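Local coordinates for protein cAMP factor (Mobiluncus curtisii, PDB 6JLC) that probably acts as a secreted pore-forming toxin that takes part in the co-haemolytic lysis of red blood cells, as other CAMP factors do, at residues 35-40 with 98-103; 9-14 with 57-62; 160-165 with 191-196; 46-51 with 76-81; 112-117 with 122-127. One frame throughout, in Å; residues are numbered along the deposited sequence.

Contact 1. Residues 35-40 with 98-103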
# COMPACT_ATOMS: atom_id res chain seq x y z
N ALA A 35 -5.64 -5.83 0.31
CA ALA A 35 -4.74 -6.17 -0.79
C ALA A 35 -4.16 -7.56 -0.61
O ALA A 35 -3.92 -8.02 0.51
CB ALA A 35 -3.61 -5.14 -0.90
N ASP A 36 -3.95 -8.25 -1.74
CA ASP A 36 -3.37 -9.59 -1.70
C ASP A 36 -1.98 -9.57 -1.08
O ASP A 36 -1.59 -10.53 -0.39
CB ASP A 36 -3.33 -10.17 -3.12
CG ASP A 36 -4.72 -10.32 -3.73
OD1 ASP A 36 -5.38 -11.34 -3.45
OD2 ASP A 36 -5.16 -9.41 -4.48
N TRP A 37 -1.22 -8.49 -1.28
CA TRP A 37 0.14 -8.42 -0.76
C TRP A 37 0.20 -8.26 0.76
O TRP A 37 1.27 -8.48 1.35
CB TRP A 37 0.90 -7.28 -1.44
CG TRP A 37 0.25 -5.92 -1.32
CD1 TRP A 37 -0.00 -5.22 -0.17
CD2 TRP A 37 -0.21 -5.09 -2.40
NE1 TRP A 37 -0.60 -4.02 -0.46
CE2 TRP A 37 -0.74 -3.91 -1.82
CE3 TRP A 37 -0.24 -5.23 -3.80
CZ2 TRP A 37 -1.29 -2.88 -2.60
CZ3 TRP A 37 -0.79 -4.20 -4.56
CH2 TRP A 37 -1.30 -3.04 -3.96
N SER A 38 -0.90 -7.89 1.42
CA SER A 38 -0.85 -7.52 2.83
C SER A 38 -1.16 -8.69 3.77
O SER A 38 -1.25 -8.48 4.99
CB SER A 38 -1.81 -6.36 3.11
OG SER A 38 -3.14 -6.75 2.85
N LYS A 39 -1.30 -9.91 3.23
CA LYS A 39 -1.69 -11.05 4.05
C LYS A 39 -0.80 -11.21 5.29
O LYS A 39 -1.30 -11.44 6.39
CB LYS A 39 -1.66 -12.32 3.21
CG LYS A 39 -2.21 -13.56 3.90
CD LYS A 39 -2.09 -14.78 3.01
CE LYS A 39 -2.61 -16.03 3.71
NZ LYS A 39 -2.51 -17.23 2.83
N GLU A 40 0.52 -11.04 5.14
CA GLU A 40 1.45 -11.30 6.23
C GLU A 40 2.17 -10.03 6.70
O GLU A 40 3.31 -10.09 7.17
CB GLU A 40 2.46 -12.36 5.81
CG GLU A 40 1.85 -13.73 5.47
CD GLU A 40 1.32 -14.47 6.69
OE1 GLU A 40 1.79 -14.19 7.82
OE2 GLU A 40 0.44 -15.35 6.53
N LYS A 98 -5.00 -11.23 -11.95
CA LYS A 98 -3.89 -12.18 -12.03
C LYS A 98 -2.56 -11.52 -11.71
O LYS A 98 -1.69 -12.14 -11.08
CB LYS A 98 -3.86 -12.81 -13.43
CG LYS A 98 -2.83 -13.90 -13.66
CD LYS A 98 -2.72 -14.19 -15.16
CE LYS A 98 -2.12 -15.55 -15.45
NZ LYS A 98 -0.63 -15.55 -15.44
N ALA A 99 -2.36 -10.27 -12.15
CA ALA A 99 -1.14 -9.56 -11.82
C ALA A 99 -0.98 -9.41 -10.32
O ALA A 99 0.12 -9.58 -9.78
CB ALA A 99 -1.12 -8.18 -12.50
N HIS A 100 -2.07 -9.11 -9.62
CA HIS A 100 -1.99 -8.86 -8.18
C HIS A 100 -1.86 -10.16 -7.39
O HIS A 100 -1.21 -10.17 -6.33
CB HIS A 100 -3.22 -8.09 -7.72
CG HIS A 100 -3.27 -6.70 -8.26
ND1 HIS A 100 -4.01 -6.36 -9.38
CD2 HIS A 100 -2.64 -5.57 -7.87
CE1 HIS A 100 -3.85 -5.08 -9.63
NE2 HIS A 100 -3.02 -4.57 -8.73
N VAL A 101 -2.49 -11.23 -7.84
CA VAL A 101 -2.32 -12.51 -7.17
C VAL A 101 -0.85 -12.94 -7.23
O VAL A 101 -0.27 -13.36 -6.22
CB VAL A 101 -3.24 -13.57 -7.80
CG1 VAL A 101 -2.88 -14.96 -7.26
CG2 VAL A 101 -4.69 -13.23 -7.49
N GLU A 102 -0.24 -12.81 -8.41
CA GLU A 102 1.14 -13.23 -8.58
C GLU A 102 2.10 -12.34 -7.80
O GLU A 102 3.00 -12.84 -7.11
CB GLU A 102 1.50 -13.26 -10.07
CG GLU A 102 0.68 -14.29 -10.84
CD GLU A 102 1.12 -14.48 -12.28
OE1 GLU A 102 2.14 -13.89 -12.70
OE2 GLU A 102 0.42 -15.23 -13.00
N LEU A 103 1.93 -11.01 -7.87
CA LEU A 103 2.81 -10.14 -7.10
C LEU A 103 2.56 -10.31 -5.60
O LEU A 103 3.51 -10.30 -4.80
CB LEU A 103 2.63 -8.68 -7.53
CG LEU A 103 3.73 -7.68 -7.11
CD1 LEU A 103 5.11 -8.13 -7.52
CD2 LEU A 103 3.44 -6.36 -7.73
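Asp36 and Trp37 meet His100 in a buried loop-to-helix contact, where the connection between helix 8-31 and helix 41-59 lies against the first turns of helix 97-114. Residues 36-38 form a short 3-10 turn, and its two leading side chains both touch the histidine, at different places. Asp36 comes in over the helix backbone: its CB sits 3.8 Å from His100 O, while OD2 reaches to 4.0 Å from His100 CB. The carboxylate and imidazole planes are 29° apart, but the acid does not bond to the ring; OD2 is instead held by the hydroxyl of Tyr153 and by NE2 of Gln97. Trp37 lies alongside His100, pointing the same way, and its CZ3 meets the imidazole edge at CD2, 4.0 Å off. With CG lodged between the backbone N and the carbonyl carbon (chi1 56°), the indole folds back beneath its own turn, so that Ala35 CB rests 3.2 Å above one of its faces, towards the rim. The turn is tied by Ala35 O, which accepts both the N and the OG of Ser38, the hydroxyl at 2.8 Å. Tyr153 completes the cluster, stacking on His100 and meeting Trp37 with the planes at about 45°. The result is a small aromatic cluster with an acid at its border, formed where an interhelical loop closes over a helical bundle.

Contact 2. Residues 9-14 with 57-62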
# COMPACT_ATOMS: atom_id res chain seq x y z
N SER A 9 27.87 3.09 11.99
CA SER A 9 27.22 3.98 11.04
C SER A 9 26.43 3.20 10.00
O SER A 9 25.27 3.52 9.70
CB SER A 9 28.26 4.88 10.37
OG SER A 9 27.63 5.78 9.49
N GLU A 10 27.05 2.17 9.43
CA GLU A 10 26.35 1.30 8.48
C GLU A 10 25.12 0.67 9.12
O GLU A 10 24.06 0.58 8.47
CB GLU A 10 27.31 0.23 7.96
CG GLU A 10 28.49 0.77 7.15
CD GLU A 10 29.55 -0.28 6.85
OE1 GLU A 10 29.58 -1.34 7.53
OE2 GLU A 10 30.37 -0.04 5.93
N ALA A 11 25.23 0.24 10.38
CA ALA A 11 24.07 -0.33 11.07
C ALA A 11 22.96 0.69 11.23
O ALA A 11 21.78 0.36 11.07
CB ALA A 11 24.48 -0.88 12.44
N GLN A 12 23.31 1.95 11.55
CA GLN A 12 22.27 2.97 11.69
C GLN A 12 21.60 3.26 10.35
O GLN A 12 20.38 3.48 10.30
CB GLN A 12 22.83 4.26 12.28
CG GLN A 12 21.74 5.29 12.53
CD GLN A 12 20.72 4.83 13.55
OE1 GLN A 12 21.09 4.36 14.63
NE2 GLN A 12 19.44 4.93 13.22
N SER A 13 22.37 3.29 9.25
CA SER A 13 21.77 3.51 7.94
C SER A 13 20.76 2.42 7.62
O SER A 13 19.69 2.69 7.08
CB SER A 13 22.83 3.55 6.83
OG SER A 13 23.83 4.50 7.11
N ALA A 14 21.12 1.17 7.93
CA ALA A 14 20.21 0.05 7.71
C ALA A 14 18.93 0.24 8.51
O ALA A 14 17.82 0.05 7.99
CB ALA A 14 20.90 -1.26 8.08
N VAL A 57 22.03 -2.86 18.37
CA VAL A 57 23.12 -3.35 19.21
C VAL A 57 24.46 -2.94 18.62
O VAL A 57 25.35 -2.47 19.34
CB VAL A 57 23.01 -4.88 19.37
CG1 VAL A 57 24.26 -5.44 19.98
CG2 VAL A 57 21.78 -5.22 20.21
N VAL A 58 24.61 -3.08 17.30
CA VAL A 58 25.85 -2.68 16.64
C VAL A 58 25.98 -1.16 16.63
O VAL A 58 27.05 -0.61 16.92
CB VAL A 58 25.91 -3.25 15.21
CG1 VAL A 58 27.14 -2.71 14.47
CG2 VAL A 58 25.91 -4.79 15.23
N ALA A 59 24.89 -0.45 16.28
CA ALA A 59 24.97 1.01 16.24
C ALA A 59 25.32 1.59 17.60
O ALA A 59 25.95 2.65 17.68
CB ALA A 59 23.65 1.60 15.73
N GLY A 60 24.92 0.90 18.68
CA GLY A 60 25.21 1.32 20.04
C GLY A 60 26.60 0.98 20.53
O GLY A 60 26.95 1.30 21.67
N GLY A 61 27.41 0.31 19.70
CA GLY A 61 28.77 -0.02 20.07
C GLY A 61 28.93 -1.31 20.83
O GLY A 61 30.03 -1.59 21.31
N TYR A 62 27.87 -2.09 20.96
CA TYR A 62 27.94 -3.41 21.57
C TYR A 62 28.23 -4.43 20.47
O TYR A 62 28.03 -4.18 19.28
CB TYR A 62 26.63 -3.74 22.30
CG TYR A 62 26.19 -2.64 23.25
CD1 TYR A 62 26.78 -2.50 24.49
CD2 TYR A 62 25.20 -1.73 22.88
CE1 TYR A 62 26.40 -1.48 25.36
CE2 TYR A 62 24.81 -0.71 23.75
CZ TYR A 62 25.41 -0.60 24.98
OH TYR A 62 25.03 0.41 25.85
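Ala11 turns its methyl into the last turn of helix 41-59, where it overlaps both Val58 and the backbone of Ala59. Its CB is 3.8 Å from Val58 CG1 and 3.9 Å from Ala59 N, and the two alanine methyls face each other with CB atoms 4.2 Å apart. Small side chains on both helices let the backbones come close: the CA atoms of Ala11 and Ala59 are separated by 5.4 Å. On Val58 the branch that touches is CG1, placed anti to the backbone N (chi1 174°), which carries it towards helix 8-31.

At the border of the patch, Gln12 bends at chi2 and lays its amide beside Ala59, with OE1 3.9 Å from Ala59 CB. This is a van der Waals contact; the amide's NE2 donates to Asp16 OD1 on its own helix. Leu55, one turn before Ala59, extends the apolar surface by touching both Ala11 and Ala14.

Just past the contact helix 41-59 ends in a Schellman motif. Gly61 takes a positive phi of 87°, and the chain folds back through Tyr62 N to Val57 O and Gly61 N to Val58 O, both 3.0 Å. This closes the helix just after Ala59, and a loop toward helix 68-91 follows. With methyl groups doing nearly all the touching and Gln12 NE2 turned to Asp16 of its own helix, the two helices are joined here by close fit and burial of apolar surface, without a directional bond between them.

Contact 3. Residues 160-165 with 191-196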
# COMPACT_ATOMS: atom_id res chain seq x y z
N LYS A 160 -10.91 5.99 -1.64
CA LYS A 160 -10.11 7.19 -1.42
C LYS A 160 -10.87 8.45 -1.82
O LYS A 160 -10.83 9.47 -1.10
CB LYS A 160 -8.79 7.09 -2.20
CG LYS A 160 -7.68 7.96 -1.62
CD LYS A 160 -6.30 7.51 -2.10
CE LYS A 160 -5.92 6.16 -1.48
NZ LYS A 160 -5.15 5.31 -2.43
N ALA A 161 -11.57 8.41 -2.95
CA ALA A 161 -12.36 9.56 -3.38
C ALA A 161 -13.50 9.85 -2.40
O ALA A 161 -13.79 11.01 -2.10
CB ALA A 161 -12.92 9.33 -4.80
N ILE A 162 -14.14 8.80 -1.87
CA ILE A 162 -15.19 9.00 -0.87
C ILE A 162 -14.61 9.71 0.35
O ILE A 162 -15.16 10.70 0.84
CB ILE A 162 -15.84 7.66 -0.49
CG1 ILE A 162 -16.59 7.07 -1.69
CG2 ILE A 162 -16.74 7.80 0.76
CD1 ILE A 162 -17.03 5.62 -1.48
N TRP A 163 -13.49 9.20 0.86
CA TRP A 163 -12.92 9.79 2.06
C TRP A 163 -12.40 11.19 1.79
O TRP A 163 -12.61 12.10 2.59
CB TRP A 163 -11.83 8.89 2.62
CG TRP A 163 -12.39 7.81 3.44
CD1 TRP A 163 -12.47 6.48 3.12
CD2 TRP A 163 -13.00 7.95 4.73
NE1 TRP A 163 -13.09 5.79 4.14
CE2 TRP A 163 -13.42 6.67 5.14
CE3 TRP A 163 -13.23 9.04 5.58
CZ2 TRP A 163 -14.05 6.44 6.37
CZ3 TRP A 163 -13.87 8.82 6.80
CH2 TRP A 163 -14.26 7.53 7.18
N ASN A 164 -11.73 11.39 0.64
CA ASN A 164 -11.31 12.73 0.26
C ASN A 164 -12.48 13.69 0.23
O ASN A 164 -12.35 14.85 0.63
CB ASN A 164 -10.64 12.72 -1.12
CG ASN A 164 -9.22 12.21 -1.08
OD1 ASN A 164 -8.59 12.17 -0.02
ND2 ASN A 164 -8.70 11.83 -2.24
N THR A 165 -13.65 13.22 -0.25
CA THR A 165 -14.80 14.12 -0.35
C THR A 165 -15.37 14.41 1.02
O THR A 165 -15.78 15.55 1.30
CB THR A 165 -15.87 13.51 -1.27
OG1 THR A 165 -15.28 13.21 -2.54
CG2 THR A 165 -17.03 14.47 -1.47
N LYS A 191 -24.41 7.83 -2.83
CA LYS A 191 -24.45 7.09 -4.09
C LYS A 191 -23.12 6.41 -4.36
O LYS A 191 -23.08 5.24 -4.77
CB LYS A 191 -24.81 8.03 -5.24
CG LYS A 191 -26.12 8.77 -5.04
CD LYS A 191 -26.47 9.63 -6.26
CE LYS A 191 -27.56 10.64 -5.93
NZ LYS A 191 -27.85 11.56 -7.07
N ALA A 192 -22.01 7.11 -4.12
CA ALA A 192 -20.70 6.49 -4.30
C ALA A 192 -20.47 5.35 -3.30
O ALA A 192 -19.90 4.31 -3.65
CB ALA A 192 -19.60 7.55 -4.18
N VAL A 193 -20.91 5.53 -2.05
CA VAL A 193 -20.75 4.48 -1.05
C VAL A 193 -21.43 3.20 -1.52
O VAL A 193 -20.90 2.10 -1.35
CB VAL A 193 -21.28 4.95 0.32
CG1 VAL A 193 -21.43 3.77 1.30
CG2 VAL A 193 -20.39 6.05 0.93
N ARG A 194 -22.62 3.33 -2.13
CA ARG A 194 -23.36 2.14 -2.55
C ARG A 194 -22.60 1.37 -3.62
O ARG A 194 -22.44 0.14 -3.54
CB ARG A 194 -24.75 2.54 -3.05
CG ARG A 194 -25.65 2.99 -1.92
CD ARG A 194 -27.12 3.02 -2.30
NE ARG A 194 -27.92 3.53 -1.18
CZ ARG A 194 -28.22 2.83 -0.09
NH1 ARG A 194 -27.82 1.57 0.04
NH2 ARG A 194 -28.94 3.39 0.87
N VAL A 195 -22.07 2.09 -4.62
CA VAL A 195 -21.20 1.48 -5.62
C VAL A 195 -20.05 0.75 -4.96
O VAL A 195 -19.75 -0.41 -5.29
CB VAL A 195 -20.69 2.55 -6.60
CG1 VAL A 195 -19.74 1.92 -7.63
CG2 VAL A 195 -21.84 3.23 -7.30
N TRP A 196 -19.41 1.40 -3.98
CA TRP A 196 -18.26 0.80 -3.31
C TRP A 196 -18.64 -0.50 -2.60
O TRP A 196 -17.83 -1.44 -2.54
CB TRP A 196 -17.66 1.78 -2.31
CG TRP A 196 -16.48 1.26 -1.57
CD1 TRP A 196 -15.19 1.21 -2.02
CD2 TRP A 196 -16.48 0.71 -0.26
NE1 TRP A 196 -14.38 0.66 -1.05
CE2 TRP A 196 -15.15 0.35 0.04
CE3 TRP A 196 -17.47 0.49 0.70
CZ2 TRP A 196 -14.79 -0.22 1.26
CZ3 TRP A 196 -17.11 -0.07 1.90
CH2 TRP A 196 -15.79 -0.42 2.17
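Ile162 reaches from helix 152-173 into residues 191-196 of helix 179-197 with three carbons, CG1, CG2 and CD1, whose partners partly overlap. CG1 lies 3.9 Å from Ala192 CB; CG2 meets Val193 CG2 at 4.1 Å; and the terminal CD1 extends furthest, to 3.8 Å from Ala192 O and 4.0 Å from Trp196 CB. CG1 stands anti to the carbonyl carbon (chi1 -66°) and the chain runs on extended, which lays CD1 along the backbone between Ala192 and Val193. The Ile162 and Val193 side chains cross at about a right angle.

Behind this first shell, segments 160-165 and 191-196 run nearly antiparallel, their axes 10.2 Å apart at closest approach and 155° between directions. That spacing is bridged by the long isoleucine facing a small alanine. Leu213 of helix 203-222 touches both Ile162 and Ala192, adding a third helix to the same apolar patch. One turn beyond Ile162, Thr165 also packs on Leu213; its OG1 donates to Ala161 O at 2.7 Å, on the opposite face of that carbonyl from its own backbone N. The hydroxyl is thus satisfied within its helix. A bound acetate, probably from the crystallisation liquor, lies about 4 Å from the Val193 side chain.

Since aliphatic carbons of Ile162 meet side-chain carbons and backbone atoms, cohesion probably comes from dispersion and burial of Ile162, without polar pairing.

Contact 4. Residues 46-51 with 76-81; sequences ATATEL and HLIVEI
Ile78 and Leu51 provide the closest contact between residues 46-51 and 76-81, and it is apolar: their side chains reach toward each other tip to tip, with Leu51 CD2 3.7 Å from Ile78 CD1. Ile78 CD1 also lies 3.9 Å from Ala48 CA and 4.1 Å from Ala48 CB. This one methyl carries the closest contacts of the two segments, settling against the short alanine with Leu51 one turn further along. CG1 anti to the carbonyl carbon (chi1 -69°) and an extended chi2 of -173° send it out to this reach, across backbones whose nearest CA atoms, Ala48 and Ile78, are 7.4 Å apart.

The polar groups nearby bond within their own helix or to other parts of the fold. Thr47 OG1 bonds to Lys43 O one turn back, and the buried Glu80 carboxylate forms a salt bridge with Arg132.

Three further helices close around the contact. Ile18 of helix 8-31 touches both Ala48 and Leu51, and Val22 also meets Ala48. Val114 of helix 97-114 packs on Ile78, while neighbouring Leu77 packs on both helix 97-114 and helix 121-139, so helix 68-91 is flanked by helices 8-31, 41-59, 97-114 and 121-139.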
# COMPACT_ATOMS: atom_id res chain seq x y z
N ALA A 46 6.82 -7.29 12.63
CA ALA A 46 7.50 -7.86 13.78
C ALA A 46 8.94 -8.22 13.45
O ALA A 46 9.84 -8.01 14.26
CB ALA A 46 6.73 -9.10 14.28
N THR A 47 9.17 -8.77 12.25
CA THR A 47 10.53 -9.08 11.83
C THR A 47 11.37 -7.82 11.71
O THR A 47 12.55 -7.79 12.08
CB THR A 47 10.51 -9.85 10.51
OG1 THR A 47 9.78 -11.06 10.67
CG2 THR A 47 11.92 -10.20 10.06
N ALA A 48 10.77 -6.75 11.18
CA ALA A 48 11.49 -5.50 11.02
C ALA A 48 11.95 -4.97 12.37
O ALA A 48 13.07 -4.46 12.51
CB ALA A 48 10.59 -4.47 10.33
N THR A 49 11.10 -5.13 13.39
CA THR A 49 11.47 -4.73 14.74
C THR A 49 12.63 -5.55 15.27
O THR A 49 13.56 -5.00 15.87
CB THR A 49 10.24 -4.85 15.64
OG1 THR A 49 9.24 -3.96 15.15
CG2 THR A 49 10.60 -4.46 17.06
N GLU A 50 12.60 -6.87 15.07
CA GLU A 50 13.71 -7.70 15.51
C GLU A 50 14.99 -7.31 14.79
O GLU A 50 16.07 -7.29 15.39
CB GLU A 50 13.39 -9.18 15.27
CG GLU A 50 12.27 -9.67 16.15
CD GLU A 50 11.88 -11.12 15.88
OE1 GLU A 50 12.43 -11.74 14.94
OE2 GLU A 50 11.01 -11.62 16.61
N LEU A 51 14.88 -7.00 13.50
CA LEU A 51 16.06 -6.66 12.71
C LEU A 51 16.68 -5.34 13.19
O LEU A 51 17.90 -5.24 13.38
CB LEU A 51 15.68 -6.60 11.23
CG LEU A 51 16.76 -6.49 10.16
CD1 LEU A 51 17.76 -7.60 10.34
CD2 LEU A 51 16.11 -6.56 8.78
N HIS A 76 18.14 -5.65 3.07
CA HIS A 76 17.86 -5.39 1.66
C HIS A 76 16.51 -5.96 1.24
O HIS A 76 15.80 -5.35 0.43
CB HIS A 76 18.97 -5.94 0.77
CG HIS A 76 20.29 -5.30 1.03
ND1 HIS A 76 21.48 -6.00 1.06
CD2 HIS A 76 20.61 -4.02 1.33
CE1 HIS A 76 22.47 -5.18 1.33
NE2 HIS A 76 21.97 -3.97 1.51
N LEU A 77 16.13 -7.12 1.78
CA LEU A 77 14.86 -7.72 1.37
C LEU A 77 13.66 -6.92 1.91
O LEU A 77 12.68 -6.70 1.20
CB LEU A 77 14.79 -9.18 1.81
CG LEU A 77 13.52 -9.97 1.42
CD1 LEU A 77 13.20 -9.88 -0.08
CD2 LEU A 77 13.70 -11.44 1.81
N ILE A 78 13.73 -6.47 3.17
CA ILE A 78 12.65 -5.62 3.68
C ILE A 78 12.52 -4.36 2.84
O ILE A 78 11.41 -3.95 2.47
CB ILE A 78 12.86 -5.31 5.17
CG1 ILE A 78 12.66 -6.61 5.97
CG2 ILE A 78 11.87 -4.26 5.64
CD1 ILE A 78 12.66 -6.44 7.46
N VAL A 79 13.65 -3.74 2.47
CA VAL A 79 13.60 -2.54 1.64
C VAL A 79 12.95 -2.87 0.30
O VAL A 79 12.12 -2.11 -0.21
CB VAL A 79 15.01 -1.95 1.46
CG1 VAL A 79 15.04 -0.92 0.34
CG2 VAL A 79 15.49 -1.36 2.79
N GLU A 80 13.30 -4.02 -0.27
CA GLU A 80 12.76 -4.42 -1.57
C GLU A 80 11.26 -4.68 -1.49
O GLU A 80 10.53 -4.37 -2.43
CB GLU A 80 13.47 -5.67 -2.07
CG GLU A 80 13.25 -5.91 -3.57
CD GLU A 80 13.99 -4.87 -4.40
OE1 GLU A 80 15.04 -4.38 -3.93
OE2 GLU A 80 13.54 -4.55 -5.52
N ILE A 81 10.81 -5.29 -0.39
CA ILE A 81 9.38 -5.50 -0.22
C ILE A 81 8.66 -4.15 -0.21
O ILE A 81 7.63 -3.96 -0.87
CB ILE A 81 9.10 -6.29 1.07
CG1 ILE A 81 9.62 -7.73 0.95
CG2 ILE A 81 7.60 -6.30 1.37
CD1 ILE A 81 9.68 -8.44 2.27

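Contact 5. Residues 112-117 with 122-127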
# COMPACT_ATOMS: atom_id res chain seq x y z
N MET A 112 7.61 -14.44 4.35
CA MET A 112 7.84 -15.69 5.06
C MET A 112 9.33 -16.00 5.15
O MET A 112 9.81 -16.43 6.21
CB MET A 112 7.09 -16.84 4.37
CG MET A 112 5.57 -16.67 4.31
SD MET A 112 4.84 -16.45 5.96
CE MET A 112 5.17 -18.06 6.69
N ARG A 113 10.08 -15.75 4.08
CA ARG A 113 11.51 -16.03 4.10
C ARG A 113 12.25 -15.07 5.04
O ARG A 113 13.10 -15.49 5.82
CB ARG A 113 12.10 -15.95 2.69
CG ARG A 113 13.50 -16.56 2.55
CD ARG A 113 13.50 -18.04 2.89
NE ARG A 113 12.93 -18.82 1.79
CZ ARG A 113 12.67 -20.13 1.82
NH1 ARG A 113 12.93 -20.85 2.91
NH2 ARG A 113 12.14 -20.72 0.74
N VAL A 114 11.95 -13.77 4.96
CA VAL A 114 12.72 -12.84 5.78
C VAL A 114 12.48 -13.07 7.28
O VAL A 114 13.34 -12.75 8.10
CB VAL A 114 12.43 -11.38 5.35
CG1 VAL A 114 11.15 -10.87 5.97
CG2 VAL A 114 13.62 -10.47 5.70
N ALA A 115 11.34 -13.65 7.64
CA ALA A 115 11.04 -13.98 9.03
C ALA A 115 11.55 -15.36 9.44
O ALA A 115 11.48 -15.70 10.63
CB ALA A 115 9.54 -13.91 9.28
N ASN A 116 12.05 -16.14 8.50
CA ASN A 116 12.37 -17.55 8.73
C ASN A 116 13.72 -17.65 9.44
O ASN A 116 14.73 -17.16 8.93
CB ASN A 116 12.38 -18.28 7.39
CG ASN A 116 12.39 -19.80 7.54
OD1 ASN A 116 13.17 -20.35 8.31
ND2 ASN A 116 11.52 -20.48 6.78
N ILE A 117 13.75 -18.28 10.63
CA ILE A 117 15.00 -18.41 11.36
C ILE A 117 16.03 -19.27 10.63
O ILE A 117 17.21 -19.24 10.98
CB ILE A 117 14.75 -18.96 12.78
CG1 ILE A 117 13.93 -20.25 12.70
CG2 ILE A 117 14.07 -17.88 13.63
CD1 ILE A 117 14.41 -21.32 13.61
N TYR A 122 21.68 -16.75 0.35
CA TYR A 122 21.24 -17.09 -1.00
C TYR A 122 19.73 -16.96 -1.14
O TYR A 122 19.23 -16.42 -2.13
CB TYR A 122 21.69 -18.52 -1.36
CG TYR A 122 23.19 -18.70 -1.49
CD1 TYR A 122 24.02 -17.62 -1.73
CD2 TYR A 122 23.77 -19.96 -1.39
CE1 TYR A 122 25.39 -17.78 -1.86
CE2 TYR A 122 25.14 -20.14 -1.52
CZ TYR A 122 25.94 -19.04 -1.75
OH TYR A 122 27.30 -19.18 -1.88
N GLN A 123 18.98 -17.47 -0.15
CA GLN A 123 17.53 -17.47 -0.24
C GLN A 123 16.98 -16.05 -0.17
O GLN A 123 16.07 -15.69 -0.92
CB GLN A 123 16.92 -18.31 0.88
CG GLN A 123 17.21 -19.79 0.73
CD GLN A 123 16.81 -20.57 1.96
OE1 GLN A 123 16.80 -20.05 3.08
NE2 GLN A 123 16.50 -21.86 1.76
N LEU A 124 17.52 -15.24 0.74
CA LEU A 124 17.07 -13.87 0.86
C LEU A 124 17.38 -13.08 -0.40
O LEU A 124 16.56 -12.28 -0.87
CB LEU A 124 17.72 -13.22 2.09
CG LEU A 124 17.39 -13.89 3.43
CD1 LEU A 124 18.37 -13.45 4.49
CD2 LEU A 124 15.95 -13.58 3.87
N ASN A 125 18.59 -13.27 -0.96
CA ASN A 125 18.93 -12.59 -2.20
C ASN A 125 18.05 -13.09 -3.35
O ASN A 125 17.66 -12.31 -4.22
CB ASN A 125 20.41 -12.82 -2.54
CG ASN A 125 21.33 -11.99 -1.66
OD1 ASN A 125 20.91 -11.00 -1.07
ND2 ASN A 125 22.59 -12.38 -1.58
N ASP A 126 17.73 -14.39 -3.35
CA ASP A 126 16.85 -14.90 -4.40
C ASP A 126 15.43 -14.34 -4.26
O ASP A 126 14.73 -14.17 -5.26
CB ASP A 126 16.85 -16.43 -4.38
CG ASP A 126 18.14 -17.03 -4.94
OD1 ASP A 126 18.95 -16.29 -5.55
OD2 ASP A 126 18.35 -18.24 -4.78
N SER A 127 15.00 -14.05 -3.03
CA SER A 127 13.70 -13.39 -2.85
C SER A 127 13.70 -11.99 -3.44
O SER A 127 12.71 -11.56 -4.05
CB SER A 127 13.32 -13.34 -1.37
OG SER A 127 13.21 -14.66 -0.85
O HOH W 1 14.78 -20.85 4.93
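Arg113 folds across Gln123 with its guanidinium stacked on the side-chain amide. The arginine leaves its helix with CG anti to the backbone N (chi1 -165°), then bends at chi2 and chi3, and this double bend swings the guanidinium over the glutamine. The two side chains cross at about a right angle while their flat ends stay 28° from parallel. Gln123 CD lies 3.8 Å above one guanidinium face, displaced toward the rim. Gln123, for its part, is extended beyond CG, and its OE1 points to a water that it shares with the arginine: the water accepts from Arg113 NH1 at 2.7 Å and donates to Gln123 OE1 at 2.9 Å. The same OE1 also receives the backbone N of Thr120, which fixes the amide at the start of helix 121-139.

Deeper in, the arginine's aliphatic part does the packing. Arg113 CG rests 3.9 Å from Ser127 OG and 4.1 Å from Leu124 CD2. Leu124 lays CD2 against the backbone of Arg113 and Val114, 3.8 Å from Val114 CA and 3.9 Å from Arg113 O. Leu77 of helix 68-91 touches both Leu124 and Ser127, and Arg74 of that helix binds the carbonyls of Val114 and Asn116 where helix 97-114 runs out. The two segments form the closed end of an alpha-helical hairpin, helix 97-114 turning through a short loop into helix 121-139, within an all-helical bundle.

All five contacts lie in the C-terminal portion of the protein, within its CAMP factor family region. Contacts 1 and 4 are buried, whereas contacts 2, 3 and 5 are only partly so. Contact 4 shares helix 41-59 with contact 2 and touches contact 5; it lies inward of both, nearer the chain's centre. Contacts 1 and 5 share helix 97-114, and Glu40 of the contact 1 loop touches Met112 of contact 5. Contact 3 stands apart, its centre about 46 Å from that of contact 2, in the C-terminal helices. Chemistry follows place: contacts 2, 3 and 4 rely on aliphatic groups, contact 1 on aromatic rings beside an acid, and contact 5 adds a water-bridged polar stack.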